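Local structure of prolyl 4-hydroxylase alpha subunit Fe(2+) 2OG dioxygenase domain-containing protein (Burkholderia ambifaria, 3W20) at residues M21-A24 with A25-A29; V76-G79 with Q80-R83; C101-N104 with D105-T109; I263-D267 with G268-F272. The protein probably acts as a 2-oxoglutarate-dependent dioxygenase on N-substituted L-amino acids, with a double-stranded beta-helix core whose metal site holds zinc in this crystal. All coordinates share one frame; numbering follows the deposited sequence.

Contact 1 of 4, residues M21-A24 with A25-A29; sequences MTIA and AAIHA
M21, T22 and A25 meet at an N-cap, where the strand 17-22 gives way to the helix 23-31, and the join illustrates how a helix start is closed from both its polar and its apolar side. T22 supplies the cap. With chi1 at 58° its hydroxyl is set between the backbone nitrogen and the carbonyl carbon of its own residue, and OG1 accepts from A25 N, one of the first-turn amides, at 2.9 Å. The same oxygen rests 3.3 Å from A25 CB. The regular ladder starts with A26 N to T22 O at 3.1 Å, followed by I27 N to I23 O at 2.9 Å. On another side of the helix, I23 and I27 run side by side in the same direction, CG2 of I23 touching CG1 of I27. They reach the helix 111-120 and L237 and L239 of the strand 236-241, while M21 pairs through its backbone with Y5 of the strand 4-10; the helix is thereby seated on the main sheet. M21, a selenomethionine, closes the apolar side. Its CB points toward the helix, and past CG the SE comes alongside A26, 4.1 Å from A26 CB. A bend at chi3 (59°) then turns the terminal methyl back over the first turn, against the backbone of A25 and A26: CE lies 3.7 Å from A26 N and 4.0 Å from A25 CB.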
loop_
_atom_site.group_PDB
_atom_site.type_symbol
_atom_site.label_atom_id
_atom_site.label_comp_id
_atom_site.label_asym_id
_atom_site.label_seq_id
_atom_site.Cartn_x
_atom_site.Cartn_y
_atom_site.Cartn_z
HETATM N N MSE A 21 35.201 2.627 -15.758
HETATM C CA MSE A 21 34.820 2.924 -14.371
HETATM C C MSE A 21 34.016 1.822 -13.814
HETATM O O MSE A 21 33.311 1.113 -14.563
HETATM C CB MSE A 21 33.841 4.117 -14.177
HETATM C CG MSE A 21 34.070 5.095 -15.275
HETATM SE SE MSE A 21 32.918 6.627 -14.858
HETATM C CE MSE A 21 33.579 7.156 -13.127
ATOM N N THR A 22 34.031 1.695 -12.497
ATOM C CA THR A 22 33.066 0.781 -11.854
ATOM C C THR A 22 31.716 1.456 -11.818
ATOM O O THR A 22 31.617 2.702 -11.948
ATOM C CB THR A 22 33.432 0.453 -10.403
ATOM O OG1 THR A 22 33.513 1.663 -9.617
ATOM C CG2 THR A 22 34.771 -0.254 -10.327
ATOM N N ILE A 23 30.657 0.651 -11.629
ATOM C CA ILE A 23 29.335 1.242 -11.335
ATOM C C ILE A 23 29.374 2.186 -10.114
ATOM O O ILE A 23 28.808 3.278 -10.166
ATOM C CB ILE A 23 28.280 0.106 -11.036
ATOM C CG1 ILE A 23 28.253 -0.841 -12.232
ATOM C CG2 ILE A 23 26.909 0.718 -10.630
ATOM C CD1 ILE A 23 27.168 -0.593 -13.232
ATOM N N ALA A 24 30.021 1.775 -9.005
ATOM C CA ALA A 24 30.033 2.630 -7.805
ATOM C C ALA A 24 30.753 3.927 -8.117
ATOM O O ALA A 24 30.311 4.977 -7.613
ATOM C CB ALA A 24 30.714 1.954 -6.604
ATOM N N ALA A 25 31.814 3.897 -8.979
ATOM C CA ALA A 25 32.477 5.140 -9.241
ATOM C C ALA A 25 31.616 6.108 -10.079
ATOM O O ALA A 25 31.619 7.302 -9.835
ATOM C CB ALA A 25 33.891 4.930 -9.846
ATOM N N ALA A 26 30.912 5.575 -11.071
ATOM C CA ALA A 26 30.040 6.368 -11.943
ATOM C C ALA A 26 28.907 6.994 -11.088
ATOM O O ALA A 26 28.659 8.203 -11.167
ATOM C CB ALA A 26 29.424 5.498 -13.011
ATOM N N ILE A 27 28.342 6.171 -10.218
ATOM C CA ILE A 27 27.235 6.627 -9.329
ATOM C C ILE A 27 27.835 7.712 -8.375
ATOM O O ILE A 27 27.233 8.778 -8.143
ATOM C CB ILE A 27 26.616 5.466 -8.533
ATOM C CG1 ILE A 27 25.827 4.502 -9.421
ATOM C CG2 ILE A 27 25.807 5.934 -7.312
ATOM C CD1 ILE A 27 24.591 5.161 -10.075
ATOM N N HIS A 28 29.010 7.475 -7.815
ATOM C CA HIS A 28 29.638 8.553 -6.963
ATOM C C HIS A 28 29.866 9.858 -7.713
ATOM O O HIS A 28 29.734 10.975 -7.105
ATOM C CB HIS A 28 30.970 8.027 -6.382
ATOM C CG HIS A 28 31.745 9.047 -5.565
ATOM N ND1 HIS A 28 32.516 10.015 -6.130
ATOM C CD2 HIS A 28 31.857 9.219 -4.180
ATOM C CE1 HIS A 28 33.049 10.789 -5.160
ATOM N NE2 HIS A 28 32.691 10.274 -3.971
ATOM N N ALA A 29 30.300 9.783 -8.988
ATOM C CA ALA A 29 30.549 11.007 -9.725
ATOM C C ALA A 29 29.240 11.738 -9.897
ATOM O O ALA A 29 29.205 12.956 -9.782
ATOM C CB ALA A 29 31.283 10.760 -11.070
#

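Contact 2 of 4, residues V76-G79 with Q80-R83; sequences VTLG and QLQR
The guanidinium of R83 lies with one face over G79 O, and the Q80 carboxamide turns back to T77, both at the start of the helix 78-83. G79 O stands 3.8 Å from the guanidinium plane and beneath its centre; the bend in the arginine chain at chi3 folds the group over that carbonyl. The Q80 amide is used differently. T77 N-H points at OE1 from above the carbonyl plane, 78° out of it, and the 3.2 Å bond between T77 N and Q80 OE1 is fairly straight at the hydrogen (163°). The second half of the exchange runs the opposite way, from Q80 N to T77 OG1 at 3.1 Å, so the two residues form a capping box: each side chain accepts from the other's backbone. The Q80 chain, extended past CG, crosses T77 and brings OE1 to T77 N, with CG 3.2 Å from T77 OG1. The ordinary helical ladder takes over with L81 N to T77 O. The Q82 amide is held by D158, NE2 donating to D158 O. The cap borders the active site: G79 is about 6 Å from the side chain of the zinc ligand D157, and the T77 side chain about 6 Å from that of R141, which binds 2-oxoglutarate. L78 CD1 meets L81 CD2 at 4.2 Å. L81 packs on L89, K92 and Y96 of the neighbouring helix 87-107, L78 faces F135, V159 and W168 in the surrounding loops and bonds by its backbone to D273 just past the strand 268-272, and V76 leans on Y131 of the second subunit.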
loop_
_atom_site.group_PDB
_atom_site.type_symbol
_atom_site.label_atom_id
_atom_site.label_comp_id
_atom_site.label_asym_id
_atom_site.label_seq_id
_atom_site.Cartn_x
_atom_site.Cartn_y
_atom_site.Cartn_z
ATOM N N VAL A 76 2.216 -0.605 -11.396
ATOM C CA VAL A 76 2.052 0.813 -10.990
ATOM C C VAL A 76 3.405 1.434 -10.639
ATOM O O VAL A 76 4.105 0.942 -9.765
ATOM C CB VAL A 76 1.017 1.006 -9.820
ATOM C CG1 VAL A 76 0.802 2.498 -9.544
ATOM C CG2 VAL A 76 -0.302 0.291 -10.164
ATOM N N THR A 77 3.748 2.545 -11.278
ATOM C CA THR A 77 5.013 3.222 -10.993
ATOM C C THR A 77 4.793 4.403 -10.039
ATOM O O THR A 77 3.673 4.850 -9.890
ATOM C CB THR A 77 5.714 3.734 -12.254
ATOM O OG1 THR A 77 4.918 4.770 -12.829
ATOM C CG2 THR A 77 5.944 2.573 -13.247
ATOM N N LEU A 78 5.870 4.838 -9.367
ATOM C CA LEU A 78 5.794 5.989 -8.475
ATOM C C LEU A 78 5.392 7.222 -9.291
ATOM O O LEU A 78 4.683 8.042 -8.827
ATOM C CB LEU A 78 7.176 6.255 -7.856
ATOM C CG LEU A 78 7.092 7.281 -6.726
ATOM C CD1 LEU A 78 6.329 6.718 -5.567
ATOM C CD2 LEU A 78 8.442 7.715 -6.229
ATOM N N GLY A 79 5.859 7.347 -10.552
ATOM C CA GLY A 79 5.514 8.511 -11.347
ATOM C C GLY A 79 4.040 8.525 -11.627
ATOM O O GLY A 79 3.422 9.589 -11.632
ATOM N N GLN A 80 3.461 7.341 -11.836
ATOM C CA GLN A 80 1.997 7.252 -12.005
ATOM C C GLN A 80 1.243 7.539 -10.691
ATOM O O GLN A 80 0.195 8.228 -10.665
ATOM C CB GLN A 80 1.563 5.889 -12.522
ATOM C CG GLN A 80 2.033 5.520 -13.928
ATOM C CD GLN A 80 2.064 3.986 -14.197
ATOM O OE1 GLN A 80 1.494 3.169 -13.447
ATOM N NE2 GLN A 80 2.711 3.606 -15.288
ATOM N N LEU A 81 1.816 7.068 -9.600
ATOM C CA LEU A 81 1.192 7.342 -8.316
ATOM C C LEU A 81 1.151 8.835 -8.039
ATOM O O LEU A 81 0.186 9.335 -7.468
ATOM C CB LEU A 81 1.893 6.564 -7.197
ATOM C CG LEU A 81 1.412 6.751 -5.739
ATOM C CD1 LEU A 81 -0.070 6.386 -5.605
ATOM C CD2 LEU A 81 2.257 5.941 -4.791
ATOM N N GLN A 82 2.215 9.554 -8.416
ATOM C CA GLN A 82 2.294 10.986 -8.191
ATOM C C GLN A 82 1.237 11.774 -8.937
ATOM O O GLN A 82 0.969 12.883 -8.511
ATOM C CB GLN A 82 3.655 11.529 -8.666
ATOM C CG GLN A 82 4.759 11.214 -7.706
ATOM C CD GLN A 82 6.138 11.712 -8.195
ATOM O OE1 GLN A 82 6.377 11.819 -9.364
ATOM N NE2 GLN A 82 7.062 11.927 -7.240
ATOM N N ARG A 83 0.672 11.247 -10.019
ATOM C CA ARG A 83 -0.353 11.977 -10.750
ATOM C C ARG A 83 -1.690 12.024 -10.030
ATOM O O ARG A 83 -2.559 12.891 -10.308
ATOM C CB ARG A 83 -0.430 11.476 -12.188
ATOM C CG ARG A 83 0.798 11.947 -12.929
ATOM C CD ARG A 83 0.591 11.960 -14.439
ATOM N NE ARG A 83 1.002 10.659 -14.948
ATOM C CZ ARG A 83 2.254 10.326 -15.265
ATOM N NH1 ARG A 83 3.258 11.215 -15.145
ATOM N NH2 ARG A 83 2.496 9.094 -15.699
#

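Contact 3 of 4, residues C101-N104 with D105-T109; sequences CRVN and DGLRT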
loop_
_atom_site.group_PDB
_atom_site.type_symbol
_atom_site.label_atom_id
_atom_site.label_comp_id
_atom_site.label_asym_id
_atom_site.label_seq_id
_atom_site.Cartn_x
_atom_site.Cartn_y
_atom_site.Cartn_z
ATOM N N CYS A 101 5.106 -5.408 -2.794
ATOM C CA CYS A 101 5.434 -6.503 -1.972
ATOM C C CYS A 101 5.326 -7.866 -2.707
ATOM O O CYS A 101 6.164 -8.710 -2.471
ATOM C CB CYS A 101 4.717 -6.366 -0.634
ATOM S SG CYS A 101 4.152 -7.933 0.075
ATOM N N ARG A 102 4.377 -8.025 -3.640
ATOM C CA ARG A 102 4.205 -9.273 -4.418
ATOM C C ARG A 102 5.404 -9.427 -5.347
ATOM O O ARG A 102 5.919 -10.497 -5.555
ATOM C CB ARG A 102 2.917 -9.264 -5.268
ATOM C CG ARG A 102 1.609 -9.443 -4.484
ATOM C CD ARG A 102 1.559 -10.793 -3.774
ATOM N NE ARG A 102 0.698 -10.832 -2.576
ATOM C CZ ARG A 102 0.586 -11.891 -1.772
ATOM N NH1 ARG A 102 1.276 -13.002 -2.061
ATOM N NH2 ARG A 102 -0.208 -11.857 -0.680
ATOM N N VAL A 103 5.872 -8.337 -5.914
ATOM C CA VAL A 103 6.791 -8.496 -7.031
ATOM C C VAL A 103 8.269 -8.287 -6.636
ATOM O O VAL A 103 9.178 -8.781 -7.350
ATOM C CB VAL A 103 6.453 -7.594 -8.222
ATOM C CG1 VAL A 103 4.971 -7.576 -8.585
ATOM C CG2 VAL A 103 6.879 -6.186 -7.942
ATOM N N ASN A 104 8.540 -7.625 -5.526
ATOM C CA ASN A 104 9.945 -7.293 -5.180
ATOM C C ASN A 104 10.779 -8.535 -4.807
ATOM O O ASN A 104 11.973 -8.507 -4.999
ATOM C CB ASN A 104 10.049 -6.325 -4.026
ATOM C CG ASN A 104 9.915 -4.868 -4.474
ATOM O OD1 ASN A 104 9.862 -4.572 -5.656
ATOM N ND2 ASN A 104 9.891 -3.997 -3.532
ATOM N N ASP A 105 10.125 -9.610 -4.342
ATOM C CA ASP A 105 10.844 -10.831 -3.976
ATOM C C ASP A 105 11.578 -11.407 -5.173
ATOM O O ASP A 105 12.779 -11.764 -5.084
ATOM C CB ASP A 105 9.902 -11.836 -3.309
ATOM C CG ASP A 105 9.623 -11.492 -1.822
ATOM O OD1 ASP A 105 10.345 -10.669 -1.221
ATOM O OD2 ASP A 105 8.660 -12.050 -1.250
ATOM N N GLY A 106 10.876 -11.450 -6.298
ATOM C CA GLY A 106 11.508 -11.690 -7.594
ATOM C C GLY A 106 12.457 -10.590 -8.081
ATOM O O GLY A 106 13.626 -10.875 -8.509
ATOM N N LEU A 107 12.016 -9.307 -8.013
ATOM C CA LEU A 107 12.938 -8.261 -8.574
ATOM C C LEU A 107 14.274 -8.168 -7.865
ATOM O O LEU A 107 15.294 -7.905 -8.476
ATOM C CB LEU A 107 12.252 -6.854 -8.523
ATOM C CG LEU A 107 11.053 -6.729 -9.440
ATOM C CD1 LEU A 107 10.293 -5.414 -9.157
ATOM C CD2 LEU A 107 11.438 -6.821 -10.938
ATOM N N ARG A 108 14.306 -8.417 -6.565
ATOM C CA ARG A 108 15.537 -8.282 -5.865
ATOM C C ARG A 108 16.553 -9.319 -6.304
ATOM O O ARG A 108 17.705 -9.101 -6.077
ATOM C CB ARG A 108 15.346 -8.377 -4.353
ATOM C CG ARG A 108 15.192 -9.815 -3.859
ATOM C CD ARG A 108 15.356 -9.869 -2.341
ATOM N NE ARG A 108 14.783 -8.654 -1.774
ATOM C CZ ARG A 108 13.472 -8.427 -1.600
ATOM N NH1 ARG A 108 12.583 -9.365 -1.896
ATOM N NH2 ARG A 108 13.048 -7.253 -1.143
ATOM N N THR A 109 16.125 -10.378 -6.998
ATOM C CA THR A 109 17.070 -11.424 -7.462
ATOM C C THR A 109 17.566 -11.164 -8.883
ATOM O O THR A 109 18.391 -11.899 -9.402
ATOM C CB THR A 109 16.458 -12.856 -7.413
ATOM O OG1 THR A 109 15.383 -12.982 -8.363
ATOM C CG2 THR A 109 15.926 -13.153 -5.966
#
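N104 and R108 are joined first by backbone: R108 N donates to N104 O at 2.8 Å, and one residue earlier L107 N donates to V103 O. The helix end adds a further polar pair, since G106 O takes both T109 N and T109 OG1, the hydroxyl lying 2.7 Å from G106 O on a lone pair. The N104 amide is held at both ends, ND2 by F135 O and E134, OD1 by L137 N.

Apolar contact follows the same spacing. V103 and L107 lie side by side, CG2 of V103 touching L107 CD1 at 3.7 Å.

The charged groups come next. The R108 chain bends at chi3 (35°), bringing its guanidinium back over N104 O, which lies at one face. NH1 meets D105 OD1 at 2.7 Å in a salt bridge whose hydrogen bond is weak, bent to 121°, and NH2 pairs with E134.

Across the dimer, R102 pairs with D105 of the second subunit, and C101 SG is bonded to C101 of that subunit: the last turns of the helix 87-107 form a disulfide-linked subunit interface.

Contact 4 of 4, residues I263-D267 with G268-F272; sequences IHTED and GWRMF
H264 and W269 stack face to face across a beta hairpin, the non-hydrogen-bonded pair between the strands 255-265 and 268-272. The imidazole lies over the five-membered ring of the indole, with centroids 3.9 Å apart and planes at 17°, and H264 CB sits squarely above the six-membered ring in a CH-pi contact. W269 is buried against L262 and L120, while the exposed H264 covers it from the solvent side. On the other face of the hairpin, I263 CG2 meets the edge of the F272 ring at CE2, 3.9 Å away and in its plane; both residues also touch L125. Between these layers I263 and R270 exchange a pair of backbone bonds, R270 N to I263 O being 2.9 Å.

The turn end is more open, holding exposed E266 and D267 and a bridging water. A type I turn runs from T265 to G268, and T265 OG1 grips it twice: it donates to G268 O at 2.8 Å, on a lone pair, and accepts from D267 N in an ST turn. R270 NH1 donates to W269 O at 3.0 Å, but the NH2 bond to D267 O is weak, and the water links D267 O with NH1. E266 reaches R172.

H264 ND1 is hydrogen-bonded to the D31 carboxylate, which could favour a protonated ring; if so, the charge would lie over the indole face.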
loop_
_atom_site.group_PDB
_atom_site.type_symbol
_atom_site.label_atom_id
_atom_site.label_comp_id
_atom_site.label_asym_id
_atom_site.label_seq_id
_atom_site.Cartn_x
_atom_site.Cartn_y
_atom_site.Cartn_z
ATOM N N ILE A 263 18.115 7.174 -4.818
ATOM C CA ILE A 263 18.440 8.313 -3.993
ATOM C C ILE A 263 19.416 7.923 -2.882
ATOM O O ILE A 263 19.420 6.803 -2.416
ATOM C CB ILE A 263 17.183 8.972 -3.338
ATOM C CG1 ILE A 263 16.288 7.912 -2.643
ATOM C CG2 ILE A 263 16.423 9.662 -4.454
ATOM C CD1 ILE A 263 15.104 8.580 -1.906
ATOM N N HIS A 264 20.263 8.858 -2.504
ATOM C CA HIS A 264 21.256 8.537 -1.479
ATOM C C HIS A 264 20.747 9.049 -0.154
ATOM O O HIS A 264 20.815 10.236 0.130
ATOM C CB HIS A 264 22.574 9.190 -1.848
ATOM C CG HIS A 264 23.750 8.659 -1.040
ATOM N ND1 HIS A 264 25.034 9.019 -1.316
ATOM C CD2 HIS A 264 23.805 7.741 0.006
ATOM C CE1 HIS A 264 25.880 8.352 -0.445
ATOM N NE2 HIS A 264 25.132 7.575 0.345
ATOM N N THR A 265 20.230 8.149 0.664
ATOM C CA THR A 265 19.687 8.574 1.963
ATOM C C THR A 265 20.696 8.420 3.082
ATOM O O THR A 265 21.773 7.834 2.874
ATOM C CB THR A 265 18.421 7.796 2.337
ATOM O OG1 THR A 265 18.768 6.492 2.778
ATOM C CG2 THR A 265 17.511 7.692 1.093
ATOM N N GLU A 266 20.371 9.060 4.240
ATOM C CA GLU A 266 21.150 8.918 5.463
ATOM C C GLU A 266 21.486 7.451 5.743
ATOM O O GLU A 266 22.563 7.174 6.259
ATOM C CB GLU A 266 20.410 9.586 6.667
ATOM C CG GLU A 266 20.685 11.089 6.999
ATOM C CD GLU A 266 20.536 12.187 5.922
ATOM O OE1 GLU A 266 19.423 12.799 5.716
ATOM O OE2 GLU A 266 21.605 12.564 5.370
ATOM N N ASP A 267 20.633 6.504 5.336
ATOM C CA ASP A 267 20.850 5.077 5.636
ATOM C C ASP A 267 21.508 4.257 4.510
ATOM O O ASP A 267 21.705 3.044 4.585
ATOM C CB ASP A 267 19.506 4.475 6.027
ATOM C CG ASP A 267 19.001 5.049 7.314
ATOM O OD1 ASP A 267 19.833 5.146 8.234
ATOM O OD2 ASP A 267 17.828 5.418 7.381
ATOM N N GLY A 268 21.784 4.937 3.415
ATOM C CA GLY A 268 22.486 4.326 2.299
ATOM C C GLY A 268 21.662 4.586 1.026
ATOM O O GLY A 268 20.582 5.215 1.049
ATOM N N TRP A 269 22.143 4.020 -0.042
ATOM C CA TRP A 269 21.498 4.101 -1.364
ATOM C C TRP A 269 20.236 3.318 -1.389
ATOM O O TRP A 269 20.176 2.178 -0.917
ATOM C CB TRP A 269 22.484 3.505 -2.334
ATOM C CG TRP A 269 23.561 4.474 -2.717
ATOM C CD1 TRP A 269 24.898 4.507 -2.258
ATOM C CD2 TRP A 269 23.421 5.604 -3.590
ATOM N NE1 TRP A 269 25.559 5.599 -2.776
ATOM C CE2 TRP A 269 24.725 6.274 -3.624
ATOM C CE3 TRP A 269 22.392 6.098 -4.388
ATOM C CZ2 TRP A 269 24.928 7.408 -4.398
ATOM C CZ3 TRP A 269 22.638 7.220 -5.156
ATOM C CH2 TRP A 269 23.889 7.845 -5.163
ATOM N N ARG A 270 19.181 3.910 -1.913
ATOM C CA ARG A 270 17.904 3.260 -1.989
ATOM C C ARG A 270 17.370 3.275 -3.458
ATOM O O ARG A 270 17.553 4.265 -4.170
ATOM C CB ARG A 270 16.927 3.923 -1.029
ATOM C CG ARG A 270 17.324 3.790 0.454
ATOM C CD ARG A 270 17.215 2.348 0.872
ATOM N NE ARG A 270 17.495 2.146 2.312
ATOM C CZ ARG A 270 18.704 1.881 2.810
ATOM N NH1 ARG A 270 19.810 1.782 2.046
ATOM N NH2 ARG A 270 18.798 1.658 4.123
HETATM N N MSE A 271 16.685 2.203 -3.856
HETATM C CA MSE A 271 16.213 1.984 -5.237
HETATM C C MSE A 271 14.689 1.996 -5.224
HETATM O O MSE A 271 14.045 1.478 -4.309
HETATM C CB MSE A 271 16.554 0.560 -5.730
HETATM C CG MSE A 271 18.086 0.441 -5.830
HETATM SE SE MSE A 271 18.575 -1.432 -6.227
HETATM C CE MSE A 271 18.206 -2.136 -4.400
ATOM N N PHE A 272 14.094 2.562 -6.267
ATOM C CA PHE A 272 12.675 2.525 -6.413
ATOM C C PHE A 272 12.316 2.817 -7.858
ATOM O O PHE A 272 13.148 3.381 -8.619
ATOM C CB PHE A 272 12.023 3.554 -5.493
ATOM C CG PHE A 272 12.395 4.999 -5.822
ATOM C CD1 PHE A 272 11.578 5.750 -6.651
ATOM C CD2 PHE A 272 13.578 5.536 -5.305
ATOM C CE1 PHE A 272 11.900 7.076 -6.978
ATOM C CE2 PHE A 272 13.923 6.872 -5.653
ATOM C CZ PHE A 272 13.061 7.625 -6.458
HETATM O O HOH W 1 22.299 0.575 2.525
#

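Overall arrangement
From the N terminus, contact 1 caps the helix 23-31 as it leaves the strand 17-22, contact 2 starts the helix 78-83, contact 3 finishes the helix 87-107, and contact 4 closes the hairpin at the C-terminal end. Each follows on from the last, so none nests within or crosses another. Space joins them differently: I27 CG2 of contact 1 packs on W269 CZ2 of contact 4 at 3.4 Å, and L78 CD2 of contact 2 on F272 CE1 of contact 4 at 3.6 Å. The hairpin therefore bridges two helix starts lying on opposite sides of the chain's centre, while contact 3 holds the covalent link to the second subunit, which contact 2 also touches.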